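Local coordinates for amine oxidase (Emericella nidulans, PDB 3PGB), which probably oxidises primary amines to aldehydes, using a copper ion and a topaquinone cofactor formed from one of its own tyrosines, at residues D73-D78 / G152-S157; M243-F248 / W310-Q315; I282-T287 / R291-S296. All coordinates share one frame; numbering follows the deposited sequence.

Contact 1 of 3, residues D73-D78 / G152-S157; sequences DDETAD and GPLPVS
The first turns of helix 73-84 face an irregular loop, the CA atoms of D78 and V156 lying 6.3 Å apart and those of E75 and P155 6.8 Å apart. The loop leaves strand 145-152 of a small antiparallel sheet, probably in one of the small N-terminal domains of copper amine oxidases, and the contact is helix-against-loop packing beside that sheet. Cis peptide bonds precede both P153 and P155. Prolines suit these places, since they accept the cis form more readily than other residues and stiffen the loop that presents L154 and V156 to the helix. E75 and D78 are three residues apart, which brings them round to neighbouring positions on the helix surface.

V156 makes the closest approach: its CG2 methyl lies 3.6 Å from CB of D78 and 3.9 Å from the carbonyl carbon C of D78. A chi1 of 175° puts CG1 anti to the backbone N and CG2 anti to the carbonyl carbon, and CG2 is the branch over D78. Valine's branched, apolar end also packs on V79 and W82 further along the helix. L154 is buried; its CD1 comes within 4.2 Å of CD of E75, while the leucine also touches V79, L71 and R130.

The polar end of E75 is occupied at the helix start. OE2 accepts a hydrogen bond from N of T72, the residue just before the helix, and makes a salt bridge with NH1 of R130. D78 holds its apolar CB against the valine, and its carboxylate takes up a water that donates to OD2 of D78 at 2.7 Å and accepts a weak bond from N of V156 at 3.3 Å.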
loop_
_atom_site.group_PDB
_atom_site.type_symbol
_atom_site.label_atom_id
_atom_site.label_comp_id
_atom_site.label_asym_id
_atom_site.label_seq_id
_atom_site.Cartn_x
_atom_site.Cartn_y
_atom_site.Cartn_z
ATOM N N ASP A 73 8.184 20.490 -33.078
ATOM C CA ASP A 73 8.281 21.945 -33.023
ATOM C C ASP A 73 7.882 22.619 -34.338
ATOM O O ASP A 73 7.152 23.609 -34.333
ATOM C CB ASP A 73 9.696 22.355 -32.612
ATOM C CG ASP A 73 9.944 22.163 -31.124
ATOM O OD1 ASP A 73 9.068 21.582 -30.442
ATOM O OD2 ASP A 73 11.006 22.604 -30.632
ATOM N N ASP A 74 8.350 22.068 -35.453
ATOM C CA ASP A 74 8.052 22.613 -36.772
ATOM C C ASP A 74 6.549 22.574 -37.062
ATOM O O ASP A 74 5.974 23.568 -37.505
ATOM C CB ASP A 74 8.825 21.850 -37.865
ATOM C CG ASP A 74 10.330 22.149 -37.853
ATOM O OD1 ASP A 74 10.785 22.970 -37.026
ATOM O OD2 ASP A 74 11.063 21.557 -38.679
ATOM N N GLU A 75 5.926 21.424 -36.818
ATOM C CA GLU A 75 4.486 21.267 -37.013
ATOM C C GLU A 75 3.709 22.323 -36.236
ATOM O O GLU A 75 2.830 22.980 -36.784
ATOM C CB GLU A 75 4.028 19.878 -36.564
ATOM C CG GLU A 75 4.405 18.754 -37.508
ATOM C CD GLU A 75 4.141 17.380 -36.915
ATOM O OE1 GLU A 75 3.925 16.424 -37.693
ATOM O OE2 GLU A 75 4.139 17.258 -35.669
ATOM N N THR A 76 4.047 22.471 -34.958
ATOM C CA THR A 76 3.410 23.442 -34.075
ATOM C C THR A 76 3.605 24.866 -34.587
ATOM O O THR A 76 2.704 25.697 -34.484
ATOM C CB THR A 76 3.977 23.338 -32.643
ATOM O OG1 THR A 76 3.881 21.985 -32.184
ATOM C CG2 THR A 76 3.219 24.250 -31.687
ATOM N N ALA A 77 4.787 25.134 -35.132
ATOM C CA ALA A 77 5.092 26.422 -35.756
ATOM C C ALA A 77 4.279 26.633 -37.035
ATOM O O ALA A 77 3.688 27.698 -37.233
ATOM C CB ALA A 77 6.580 26.517 -36.066
ATOM N N ASP A 78 4.257 25.620 -37.900
ATOM C CA ASP A 78 3.510 25.701 -39.150
ATOM C C ASP A 78 2.010 25.929 -38.906
ATOM O O ASP A 78 1.392 26.772 -39.565
ATOM C CB ASP A 78 3.730 24.440 -39.998
ATOM C CG ASP A 78 5.078 24.435 -40.723
ATOM O OD1 ASP A 78 5.847 25.414 -40.599
ATOM O OD2 ASP A 78 5.360 23.444 -41.431
ATOM N N GLY A 152 -5.805 19.968 -40.362
ATOM C CA GLY A 152 -5.083 18.941 -41.096
ATOM C C GLY A 152 -5.540 18.812 -42.537
ATOM O O GLY A 152 -6.452 19.520 -42.957
ATOM N N PRO A 153 -4.911 17.900 -43.305
ATOM C CA PRO A 153 -3.828 17.013 -42.863
ATOM C C PRO A 153 -2.506 17.742 -42.689
ATOM O O PRO A 153 -2.303 18.819 -43.262
ATOM C CB PRO A 153 -3.705 15.995 -44.010
ATOM C CG PRO A 153 -4.876 16.242 -44.916
ATOM C CD PRO A 153 -5.227 17.681 -44.726
ATOM N N LEU A 154 -1.623 17.156 -41.886
ATOM C CA LEU A 154 -0.247 17.622 -41.774
ATOM C C LEU A 154 0.629 16.724 -42.653
ATOM O O LEU A 154 0.255 15.586 -42.935
ATOM C CB LEU A 154 0.226 17.596 -40.316
ATOM C CG LEU A 154 -0.547 18.452 -39.302
ATOM C CD1 LEU A 154 0.193 18.507 -37.969
ATOM C CD2 LEU A 154 -0.786 19.857 -39.819
ATOM N N PRO A 155 1.783 17.233 -43.117
ATOM C CA PRO A 155 2.322 18.587 -42.911
ATOM C C PRO A 155 1.437 19.676 -43.516
ATOM O O PRO A 155 0.662 19.401 -44.430
ATOM C CB PRO A 155 3.680 18.551 -43.635
ATOM C CG PRO A 155 3.952 17.102 -43.920
ATOM C CD PRO A 155 2.631 16.432 -44.016
ATOM N N VAL A 156 1.556 20.896 -43.003
ATOM C CA VAL A 156 0.759 22.010 -43.504
ATOM C C VAL A 156 1.054 22.223 -44.982
ATOM O O VAL A 156 2.217 22.277 -45.388
ATOM C CB VAL A 156 1.026 23.329 -42.742
ATOM C CG1 VAL A 156 0.253 24.480 -43.383
ATOM C CG2 VAL A 156 0.649 23.185 -41.269
ATOM N N SER A 157 -0.011 22.331 -45.773
ATOM C CA SER A 157 0.092 22.478 -47.220
ATOM C C SER A 157 -1.136 23.228 -47.738
ATOM O O SER A 157 -1.945 23.724 -46.946
ATOM C CB SER A 157 0.189 21.099 -47.882
ATOM O OG SER A 157 -1.056 20.417 -47.847
HETATM O O HOH W 1 3.950 21.271 -40.700
#

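Contact 2 of 3, residues M243-F248 / W310-Q315; sequences MADDEF and WAHTEQ
F248 closes a type II beta turn that begins at D245, and its CA lies 6.8 Å from that of H312, in the loop that follows a short 3-10 segment. The turn is held by the bond from N of F248 to O of D245, with E247 taking the positive phi (68°) of its third position.

The contact is carried by a face-to-face stack of the F248 and H312 rings, centroids 3.4 Å apart and planes at 6°. ND1 of H312 lies over the middle of the phenyl ring, and CE1 of H312 approaches CD2 of F248 to 3.2 Å. Histidine suits this place because it offers a flat face to the phenyl while its NE2 is hydrogen-bonded to OD2 of D307, which also accepts from N of D245. The first bond helps fix the ring's rotation, and the second ties the two loops together. D245 adds OD2 at the ring edge, 3.8 Å from CE1 of H312, its carboxylate turned 79° to the imidazole. Two nearby carboxylates could favour a charged histidine.

Both loops face the second subunit at the dimer interface, and 310-315 falls in the DUF1965 region, related to the N2 and N3 domains of copper amine oxidases. The turn lies in the loop between strands 235-242 and 255-263; R738 and S466 of the second subunit, on its strands 736-742 and 464-479, pack on F248 and T313 respectively.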
loop_
_atom_site.group_PDB
_atom_site.type_symbol
_atom_site.label_atom_id
_atom_site.label_comp_id
_atom_site.label_asym_id
_atom_site.label_seq_id
_atom_site.Cartn_x
_atom_site.Cartn_y
_atom_site.Cartn_z
ATOM N N MET A 243 -1.383 37.813 2.207
ATOM C CA MET A 243 -0.307 37.508 1.278
ATOM C C MET A 243 0.867 36.873 2.015
ATOM O O MET A 243 1.126 37.185 3.183
ATOM C CB MET A 243 0.133 38.771 0.523
ATOM C CG MET A 243 -0.826 39.166 -0.600
ATOM S SD MET A 243 -0.273 40.539 -1.631
ATOM C CE MET A 243 1.126 39.800 -2.488
ATOM N N ALA A 244 1.561 35.973 1.326
ATOM C CA ALA A 244 2.748 35.321 1.870
ATOM C C ALA A 244 3.925 36.265 1.765
ATOM O O ALA A 244 3.911 37.194 0.956
ATOM C CB ALA A 244 3.049 34.031 1.115
ATOM N N ASP A 245 4.947 36.019 2.579
ATOM C CA ASP A 245 6.191 36.785 2.509
ATOM C C ASP A 245 6.870 36.532 1.164
ATOM O O ASP A 245 6.579 35.542 0.485
ATOM C CB ASP A 245 7.135 36.402 3.656
ATOM C CG ASP A 245 6.532 36.664 5.040
ATOM O OD1 ASP A 245 5.685 37.575 5.172
ATOM O OD2 ASP A 245 6.917 35.951 5.998
ATOM N N ASP A 246 7.771 37.431 0.781
ATOM C CA ASP A 246 8.457 37.332 -0.510
ATOM C C ASP A 246 9.223 36.015 -0.623
ATOM O O ASP A 246 9.960 35.640 0.287
ATOM C CB ASP A 246 9.426 38.507 -0.693
ATOM C CG ASP A 246 8.718 39.862 -0.721
ATOM O OD1 ASP A 246 7.526 39.915 -1.108
ATOM O OD2 ASP A 246 9.367 40.874 -0.358
ATOM N N GLU A 247 9.041 35.318 -1.741
ATOM C CA GLU A 247 9.723 34.039 -1.994
ATOM C C GLU A 247 9.254 32.888 -1.079
ATOM O O GLU A 247 10.023 31.973 -0.763
ATOM C CB GLU A 247 11.267 34.202 -1.980
ATOM C CG GLU A 247 11.815 34.980 -3.196
ATOM C CD GLU A 247 13.268 34.637 -3.535
ATOM O OE1 GLU A 247 13.498 33.880 -4.519
ATOM O OE2 GLU A 247 14.178 35.122 -2.819
ATOM N N PHE A 248 7.987 32.943 -0.671
ATOM C CA PHE A 248 7.296 31.799 -0.063
ATOM C C PHE A 248 5.936 31.599 -0.747
ATOM O O PHE A 248 5.318 32.563 -1.186
ATOM C CB PHE A 248 7.132 32.002 1.442
ATOM C CG PHE A 248 8.427 31.906 2.209
ATOM C CD1 PHE A 248 9.046 30.672 2.399
ATOM C CD2 PHE A 248 9.033 33.048 2.738
ATOM C CE1 PHE A 248 10.238 30.570 3.105
ATOM C CE2 PHE A 248 10.232 32.959 3.445
ATOM C CZ PHE A 248 10.834 31.714 3.629
ATOM N N TRP A 310 5.978 28.652 10.534
ATOM C CA TRP A 310 4.981 27.576 10.593
ATOM C C TRP A 310 4.406 27.194 9.227
ATOM O O TRP A 310 4.066 26.031 9.009
ATOM C CB TRP A 310 3.833 27.966 11.536
ATOM C CG TRP A 310 2.957 29.092 11.027
ATOM C CD1 TRP A 310 3.151 30.432 11.205
ATOM C CD2 TRP A 310 1.749 28.964 10.261
ATOM N NE1 TRP A 310 2.137 31.149 10.604
ATOM C CE2 TRP A 310 1.265 30.271 10.017
ATOM C CE3 TRP A 310 1.026 27.874 9.766
ATOM C CZ2 TRP A 310 0.099 30.512 9.296
ATOM C CZ3 TRP A 310 -0.138 28.118 9.050
ATOM C CH2 TRP A 310 -0.587 29.428 8.823
ATOM N N ALA A 311 4.287 28.173 8.327
ATOM C CA ALA A 311 3.748 27.949 6.978
ATOM C C ALA A 311 4.821 27.766 5.898
ATOM O O ALA A 311 4.496 27.644 4.717
ATOM C CB ALA A 311 2.821 29.098 6.591
ATOM N N HIS A 312 6.090 27.738 6.297
ATOM C CA HIS A 312 7.195 27.636 5.349
ATOM C C HIS A 312 7.830 26.251 5.392
ATOM O O HIS A 312 7.757 25.562 6.400
ATOM C CB HIS A 312 8.238 28.709 5.645
ATOM C CG HIS A 312 7.729 30.105 5.477
ATOM N ND1 HIS A 312 8.429 31.210 5.909
ATOM C CD2 HIS A 312 6.585 30.577 4.927
ATOM C CE1 HIS A 312 7.743 32.301 5.624
ATOM N NE2 HIS A 312 6.620 31.944 5.028
ATOM N N THR A 313 8.474 25.862 4.296
ATOM C CA THR A 313 8.955 24.488 4.110
ATOM C C THR A 313 10.403 24.261 4.545
ATOM O O THR A 313 10.850 23.115 4.619
ATOM C CB THR A 313 8.825 24.078 2.643
ATOM O OG1 THR A 313 9.537 25.017 1.826
ATOM C CG2 THR A 313 7.360 24.059 2.234
ATOM N N GLU A 314 11.125 25.351 4.803
ATOM C CA GLU A 314 12.491 25.321 5.350
ATOM C C GLU A 314 12.639 24.387 6.558
ATOM O O GLU A 314 11.672 24.116 7.276
ATOM C CB GLU A 314 12.908 26.745 5.778
ATOM C CG GLU A 314 11.994 27.364 6.882
ATOM C CD GLU A 314 12.308 28.834 7.233
ATOM O OE1 GLU A 314 11.903 29.265 8.344
ATOM O OE2 GLU A 314 12.936 29.556 6.414
ATOM N N GLN A 315 13.861 23.919 6.792
ATOM C CA GLN A 315 14.153 23.104 7.967
ATOM C C GLN A 315 13.761 23.850 9.241
ATOM O O GLN A 315 14.028 25.040 9.368
ATOM C CB GLN A 315 15.639 22.742 8.011
ATOM C CG GLN A 315 16.020 21.714 9.081
ATOM C CD GLN A 315 16.067 22.292 10.485
ATOM O OE1 GLN A 315 16.344 23.475 10.675
ATOM N NE2 GLN A 315 15.791 21.454 11.475
#

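Contact 3 of 3, residues I282-T287 / R291-S296; sequences IFYETT and RKAYWS
R291 starts from the helix turn opened by T287, its CB 3.5 Å from O of T287. CG is nearer still, 3.2 Å from the same O of T287, and also meets CG2 of T287 at 3.9 Å. CD stays beside that methyl, after which the chain bends at chi3 (91°) and leaves T287 behind. NE makes a weak hydrogen bond to O of S198, and NH2 ends in a salt bridge with OD2 of D201 on helix 200-207. Arginine suits the place because its aliphatic part can pass across the threonine methyl while its charged end reaches another helix.

The backbone beneath is regular: N of R291 donates to O of T287 at 2.8 Å, with an N-H...O angle of 168°, the i+4 to i bond of an alpha-helix. T286 is the N-cap of this helix, its OG1 accepting from N of E289. T287 uses its two branches differently, OG1 bonding NE1 of W277 and CG2 touching the arginine. Helix 287-294 follows strand 282-284 after two residues; that strand is an outermost one of a five-stranded antiparallel sheet in this chain, within the DUF1965 family region.

Y284 of that strand leans its ring toward the helix, where CE2 comes within 3.4 Å of CB of A293; alanine's lone methyl permits so close an approach. The same ring meets F290 edge-to-face and touches F299. Past the helix end, OG of S296 turns back to donate to O of K292 at 2.6 Å, the donor OG lying 27° from the carbonyl plane.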
loop_
_atom_site.group_PDB
_atom_site.type_symbol
_atom_site.label_atom_id
_atom_site.label_comp_id
_atom_site.label_asym_id
_atom_site.label_seq_id
_atom_site.Cartn_x
_atom_site.Cartn_y
_atom_site.Cartn_z
ATOM N N ILE A 282 -22.612 35.104 9.830
ATOM C CA ILE A 282 -23.695 36.076 9.719
ATOM C C ILE A 282 -23.711 36.638 8.308
ATOM O O ILE A 282 -22.681 37.076 7.798
ATOM C CB ILE A 282 -23.510 37.229 10.712
ATOM C CG1 ILE A 282 -23.588 36.704 12.151
ATOM C CG2 ILE A 282 -24.560 38.313 10.474
ATOM C CD1 ILE A 282 -23.285 37.756 13.205
ATOM N N PHE A 283 -24.884 36.621 7.684
ATOM C CA PHE A 283 -25.062 37.124 6.324
ATOM C C PHE A 283 -25.597 38.559 6.320
ATOM O O PHE A 283 -26.482 38.900 7.108
ATOM C CB PHE A 283 -26.029 36.215 5.570
ATOM C CG PHE A 283 -26.154 36.539 4.107
ATOM C CD1 PHE A 283 -25.128 36.226 3.224
ATOM C CD2 PHE A 283 -27.301 37.147 3.608
ATOM C CE1 PHE A 283 -25.239 36.521 1.870
ATOM C CE2 PHE A 283 -27.421 37.443 2.249
ATOM C CZ PHE A 283 -26.387 37.130 1.383
ATOM N N TYR A 284 -25.057 39.385 5.424
ATOM C CA TYR A 284 -25.532 40.757 5.216
ATOM C C TYR A 284 -25.817 40.995 3.730
ATOM O O TYR A 284 -24.920 40.849 2.897
ATOM C CB TYR A 284 -24.481 41.764 5.692
ATOM C CG TYR A 284 -24.007 41.558 7.111
ATOM C CD1 TYR A 284 -22.945 40.705 7.387
ATOM C CD2 TYR A 284 -24.605 42.230 8.175
ATOM C CE1 TYR A 284 -22.491 40.511 8.686
ATOM C CE2 TYR A 284 -24.161 42.043 9.483
ATOM C CZ TYR A 284 -23.098 41.181 9.728
ATOM O OH TYR A 284 -22.640 40.979 11.006
ATOM N N GLU A 285 -27.048 41.376 3.398
ATOM C CA GLU A 285 -27.439 41.570 1.995
ATOM C C GLU A 285 -26.713 42.739 1.293
ATOM O O GLU A 285 -26.488 42.683 0.083
ATOM C CB GLU A 285 -28.961 41.740 1.870
ATOM C CG GLU A 285 -29.486 41.595 0.432
ATOM C CD GLU A 285 -31.006 41.750 0.304
ATOM O OE1 GLU A 285 -31.669 42.173 1.284
ATOM O OE2 GLU A 285 -31.535 41.451 -0.795
ATOM N N THR A 286 -26.344 43.781 2.034
ATOM C CA THR A 286 -25.700 44.955 1.434
ATOM C C THR A 286 -24.456 45.388 2.206
ATOM O O THR A 286 -24.270 45.011 3.368
ATOM C CB THR A 286 -26.668 46.161 1.361
ATOM O OG1 THR A 286 -26.853 46.719 2.669
ATOM C CG2 THR A 286 -28.019 45.750 0.787
ATOM N N THR A 287 -23.616 46.186 1.552
ATOM C CA THR A 287 -22.410 46.727 2.174
ATOM C C THR A 287 -22.753 47.686 3.325
ATOM O O THR A 287 -22.091 47.670 4.366
ATOM C CB THR A 287 -21.513 47.450 1.134
ATOM O OG1 THR A 287 -21.096 46.522 0.129
ATOM C CG2 THR A 287 -20.277 48.053 1.791
ATOM N N ARG A 291 -21.291 47.376 7.047
ATOM C CA ARG A 291 -20.535 48.490 7.624
ATOM C C ARG A 291 -21.134 48.967 8.945
ATOM O O ARG A 291 -20.399 49.217 9.901
ATOM C CB ARG A 291 -20.444 49.668 6.647
ATOM C CG ARG A 291 -19.614 49.393 5.398
ATOM C CD ARG A 291 -19.235 50.679 4.659
ATOM N NE ARG A 291 -17.951 51.193 5.138
ATOM C CZ ARG A 291 -17.788 52.108 6.094
ATOM N NH1 ARG A 291 -18.829 52.678 6.704
ATOM N NH2 ARG A 291 -16.560 52.470 6.438
ATOM N N LYS A 292 -22.460 49.092 8.994
ATOM C CA LYS A 292 -23.154 49.492 10.225
ATOM C C LYS A 292 -22.959 48.452 11.326
ATOM O O LYS A 292 -22.744 48.802 12.483
ATOM C CB LYS A 292 -24.652 49.715 9.973
ATOM N N ALA A 293 -23.025 47.176 10.957
ATOM C CA ALA A 293 -22.838 46.090 11.911
ATOM C C ALA A 293 -21.407 46.048 12.438
ATOM O O ALA A 293 -21.200 45.928 13.644
ATOM C CB ALA A 293 -23.208 44.758 11.280
ATOM N N TYR A 294 -20.430 46.158 11.536
ATOM C CA TYR A 294 -19.015 46.090 11.910
ATOM C C TYR A 294 -18.670 47.086 13.012
ATOM O O TYR A 294 -18.196 46.700 14.086
ATOM C CB TYR A 294 -18.109 46.339 10.697
ATOM C CG TYR A 294 -16.643 46.140 11.009
ATOM C CD1 TYR A 294 -15.821 47.219 11.300
ATOM C CD2 TYR A 294 -16.090 44.860 11.046
ATOM C CE1 TYR A 294 -14.476 47.034 11.603
ATOM C CE2 TYR A 294 -14.754 44.662 11.350
ATOM C CZ TYR A 294 -13.952 45.751 11.625
ATOM O OH TYR A 294 -12.629 45.560 11.931
ATOM N N TRP A 295 -18.929 48.363 12.742
ATOM C CA TRP A 295 -18.572 49.447 13.665
ATOM C C TRP A 295 -19.540 49.635 14.851
ATOM O O TRP A 295 -19.341 50.537 15.665
ATOM C CB TRP A 295 -18.428 50.774 12.907
ATOM C CG TRP A 295 -17.346 50.776 11.868
ATOM C CD1 TRP A 295 -17.513 50.792 10.514
ATOM C CD2 TRP A 295 -15.933 50.769 12.099
ATOM N NE1 TRP A 295 -16.290 50.796 9.889
ATOM C CE2 TRP A 295 -15.304 50.781 10.838
ATOM C CE3 TRP A 295 -15.136 50.750 13.250
ATOM C CZ2 TRP A 295 -13.915 50.779 10.693
ATOM C CZ3 TRP A 295 -13.750 50.746 13.105
ATOM C CH2 TRP A 295 -13.157 50.762 11.834
ATOM N N SER A 296 -20.575 48.799 14.956
ATOM C CA SER A 296 -21.429 48.798 16.146
ATOM C C SER A 296 -20.668 48.278 17.367
ATOM O O SER A 296 -19.769 47.444 17.227
ATOM C CB SER A 296 -22.663 47.920 15.941
ATOM O OG SER A 296 -23.510 48.465 14.953
#

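None of the three contacts is deep core. Contacts 1 and 2 are partly buried, whereas contact 3 lies at the surface, its centre about 42 Å from the centre of the chain. Their chemistry differs accordingly: contact 1 joins aliphatic side chains to acidic helix residues with a bridging water, contact 2 rests on stacked rings beside the second subunit, and contact 3 combines an intrahelical backbone bond with local packing. Contact 2 uses a loop between two strands of the five-stranded sheet, and contact 3, nested within the chain loop closed by contact 2, uses that sheet's last strand and the helix after it. Contact 1 lies beside a separate N-terminal sheet, its centre about 44 Å from that of contact 2.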